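Local coordinates for protein putative S41 protease (Bacteroides fragilis NCTC 9343, PDB 3K50) that is of uncharacterised function but, as a putative S41-family serine protease with a PDZ domain, probably hydrolyses peptide bonds, at residues V228-Y233 with L380-T385. Sequence-based numbering, arbitrary orientation.
Sequences VLDLRY and LPFGNT
Phe-382 is the one side chain of 380-385 that reaches 228-233, and its ring meets Asp-230, Arg-232 and Tyr-233 without a hydrogen bond between the segments. The rim of the ring stands over one face of the Arg-232 guanidinium, Phe-382 CE1 lying 3.7 Å from NE of Arg-232 with the two planes 76° apart, an edge-on approach rather than a stack. Phe-382 CZ makes the apolar contact, 3.8 Å from CE2 of Tyr-233, one face of whose ring has CG of Arg-232 over its centre. Beside these, OD2 of Asp-230 comes within 3.7 Å of Phe-382 CD1.

The ion pair lies within 228-233. A bend at chi3 (77°) turns the Arg-232 guanidinium back to grip Asp-230 side-on: Arg-232 NE bonds almost straight to the syn lone pair of Asp-230 OD1 at 2.9 Å, and Arg-232 NH2 makes a salt bridge to Asp-230 OD2 at 2.8 Å. From outside, Tyr-191 also bonds OD2, Glu-372 and Glu-387 pair with NH1 of Arg-232, and the Tyr-233 hydroxyl is hydrogen-bonded to Glu-372 and Arg-110.

Phe-382 and Gly-383, the latter at a positive phi, are the middle residues of a type II turn from Pro-381 to Asn-384. The contact thus joins strand 226-230 of the mixed sheet and the residues following it to the loop before helix 388-398, an aromatic edge packing against the buried Asp-230/Arg-232 pair, whose bonds fix the guanidinium's orientation.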
loop_
_atom_site.group_PDB
_atom_site.type_symbol
_atom_site.label_atom_id
_atom_site.label_comp_id
_atom_site.label_asym_id
_atom_site.label_seq_id
_atom_site.Cartn_x
_atom_site.Cartn_y
_atom_site.Cartn_z
ATOM N N VAL A 228 -12.885 2.838 -9.940
ATOM C CA VAL A 228 -12.389 3.273 -8.648
ATOM C C VAL A 228 -11.276 2.286 -8.234
ATOM O O VAL A 228 -11.547 1.108 -7.967
ATOM C CB VAL A 228 -13.481 3.285 -7.602
ATOM C CG1 VAL A 228 -12.914 3.704 -6.253
ATOM C CG2 VAL A 228 -14.621 4.203 -8.041
ATOM N N LEU A 229 -10.033 2.753 -8.273
ATOM C CA LEU A 229 -8.860 1.974 -7.860
ATOM C C LEU A 229 -8.495 2.374 -6.400
ATOM O O LEU A 229 -8.031 3.487 -6.151
ATOM C CB LEU A 229 -7.709 2.255 -8.816
ATOM C CG LEU A 229 -6.333 1.633 -8.558
ATOM C CD1 LEU A 229 -6.329 0.164 -8.772
ATOM C CD2 LEU A 229 -5.259 2.337 -9.497
ATOM N N ASP A 230 -8.707 1.448 -5.458
ATOM C CA ASP A 230 -8.512 1.697 -4.041
ATOM C C ASP A 230 -7.078 1.293 -3.641
ATOM O O ASP A 230 -6.759 0.120 -3.499
ATOM C CB ASP A 230 -9.627 0.933 -3.274
ATOM C CG ASP A 230 -9.705 1.283 -1.818
ATOM O OD1 ASP A 230 -8.761 1.893 -1.283
ATOM O OD2 ASP A 230 -10.748 0.969 -1.189
ATOM N N LEU A 231 -6.192 2.294 -3.534
ATOM C CA LEU A 231 -4.801 2.115 -3.144
ATOM C C LEU A 231 -4.554 2.666 -1.730
ATOM O O LEU A 231 -3.440 2.972 -1.317
ATOM C CB LEU A 231 -3.936 2.881 -4.131
ATOM C CG LEU A 231 -4.012 2.501 -5.597
ATOM C CD1 LEU A 231 -3.026 3.370 -6.491
ATOM C CD2 LEU A 231 -3.769 0.988 -5.782
ATOM N N ARG A 232 -5.595 2.783 -0.944
ATOM C CA ARG A 232 -5.434 3.484 0.319
ATOM C C ARG A 232 -4.371 2.989 1.297
ATOM O O ARG A 232 -3.872 3.799 2.096
ATOM C CB ARG A 232 -6.786 3.616 1.053
ATOM C CG ARG A 232 -7.260 2.380 1.766
ATOM C CD ARG A 232 -8.606 2.655 2.399
ATOM N NE ARG A 232 -9.681 2.623 1.420
ATOM C CZ ARG A 232 -10.955 2.956 1.648
ATOM N NH1 ARG A 232 -11.342 3.469 2.819
ATOM N NH2 ARG A 232 -11.842 2.836 0.651
ATOM N N TYR A 233 -4.101 1.694 1.308
ATOM C CA TYR A 233 -3.143 1.130 2.201
ATOM C C TYR A 233 -2.016 0.503 1.417
ATOM O O TYR A 233 -1.246 -0.259 1.981
ATOM C CB TYR A 233 -3.794 0.040 3.122
ATOM C CG TYR A 233 -4.929 0.489 3.962
ATOM C CD1 TYR A 233 -4.918 1.757 4.580
ATOM C CD2 TYR A 233 -6.007 -0.396 4.269
ATOM C CE1 TYR A 233 -5.970 2.161 5.309
ATOM C CE2 TYR A 233 -7.046 0.012 5.074
ATOM C CZ TYR A 233 -7.017 1.290 5.582
ATOM O OH TYR A 233 -8.082 1.731 6.342
ATOM N N LEU A 380 -16.826 1.103 6.630
ATOM C CA LEU A 380 -17.514 -0.121 6.243
ATOM C C LEU A 380 -16.660 -1.003 5.377
ATOM O O LEU A 380 -15.629 -0.543 4.893
ATOM C CB LEU A 380 -18.777 0.255 5.445
ATOM C CG LEU A 380 -19.923 0.914 6.186
ATOM C CD1 LEU A 380 -20.895 1.533 5.226
ATOM C CD2 LEU A 380 -20.599 -0.122 7.176
ATOM N N PRO A 381 -17.068 -2.297 5.203
ATOM C CA PRO A 381 -16.310 -3.151 4.332
ATOM C C PRO A 381 -16.035 -2.568 2.963
ATOM O O PRO A 381 -16.871 -1.867 2.406
ATOM C CB PRO A 381 -17.208 -4.383 4.166
ATOM C CG PRO A 381 -17.897 -4.462 5.576
ATOM C CD PRO A 381 -18.159 -3.041 5.899
ATOM N N PHE A 382 -14.880 -2.917 2.420
ATOM C CA PHE A 382 -14.534 -2.441 1.083
ATOM C C PHE A 382 -15.535 -2.894 0.018
ATOM O O PHE A 382 -16.005 -4.036 0.002
ATOM C CB PHE A 382 -13.159 -2.934 0.703
ATOM C CG PHE A 382 -12.064 -2.477 1.625
ATOM C CD1 PHE A 382 -11.687 -1.136 1.663
ATOM C CD2 PHE A 382 -11.326 -3.393 2.342
ATOM C CE1 PHE A 382 -10.646 -0.741 2.468
ATOM C CE2 PHE A 382 -10.310 -3.009 3.131
ATOM C CZ PHE A 382 -9.942 -1.670 3.179
ATOM N N GLY A 383 -15.881 -1.984 -0.873
ATOM C CA GLY A 383 -16.836 -2.288 -1.924
ATOM C C GLY A 383 -18.299 -2.073 -1.513
ATOM O O GLY A 383 -19.164 -2.080 -2.380
ATOM N N ASN A 384 -18.596 -1.849 -0.232
ATOM C CA ASN A 384 -19.952 -1.464 0.191
ATOM C C ASN A 384 -20.083 -0.044 -0.329
ATOM O O ASN A 384 -19.234 0.763 -0.051
ATOM C CB ASN A 384 -20.077 -1.558 1.720
ATOM C CG ASN A 384 -21.442 -1.157 2.254
ATOM O OD1 ASN A 384 -21.998 -0.114 1.896
ATOM N ND2 ASN A 384 -21.941 -1.939 3.215
ATOM N N THR A 385 -21.127 0.280 -1.105
ATOM C CA THR A 385 -21.224 1.600 -1.739
ATOM C C THR A 385 -21.416 2.763 -0.777
ATOM O O THR A 385 -21.242 3.947 -1.149
ATOM C CB THR A 385 -22.333 1.645 -2.817
ATOM O OG1 THR A 385 -23.566 1.292 -2.227
ATOM C CG2 THR A 385 -22.034 0.648 -4.011
#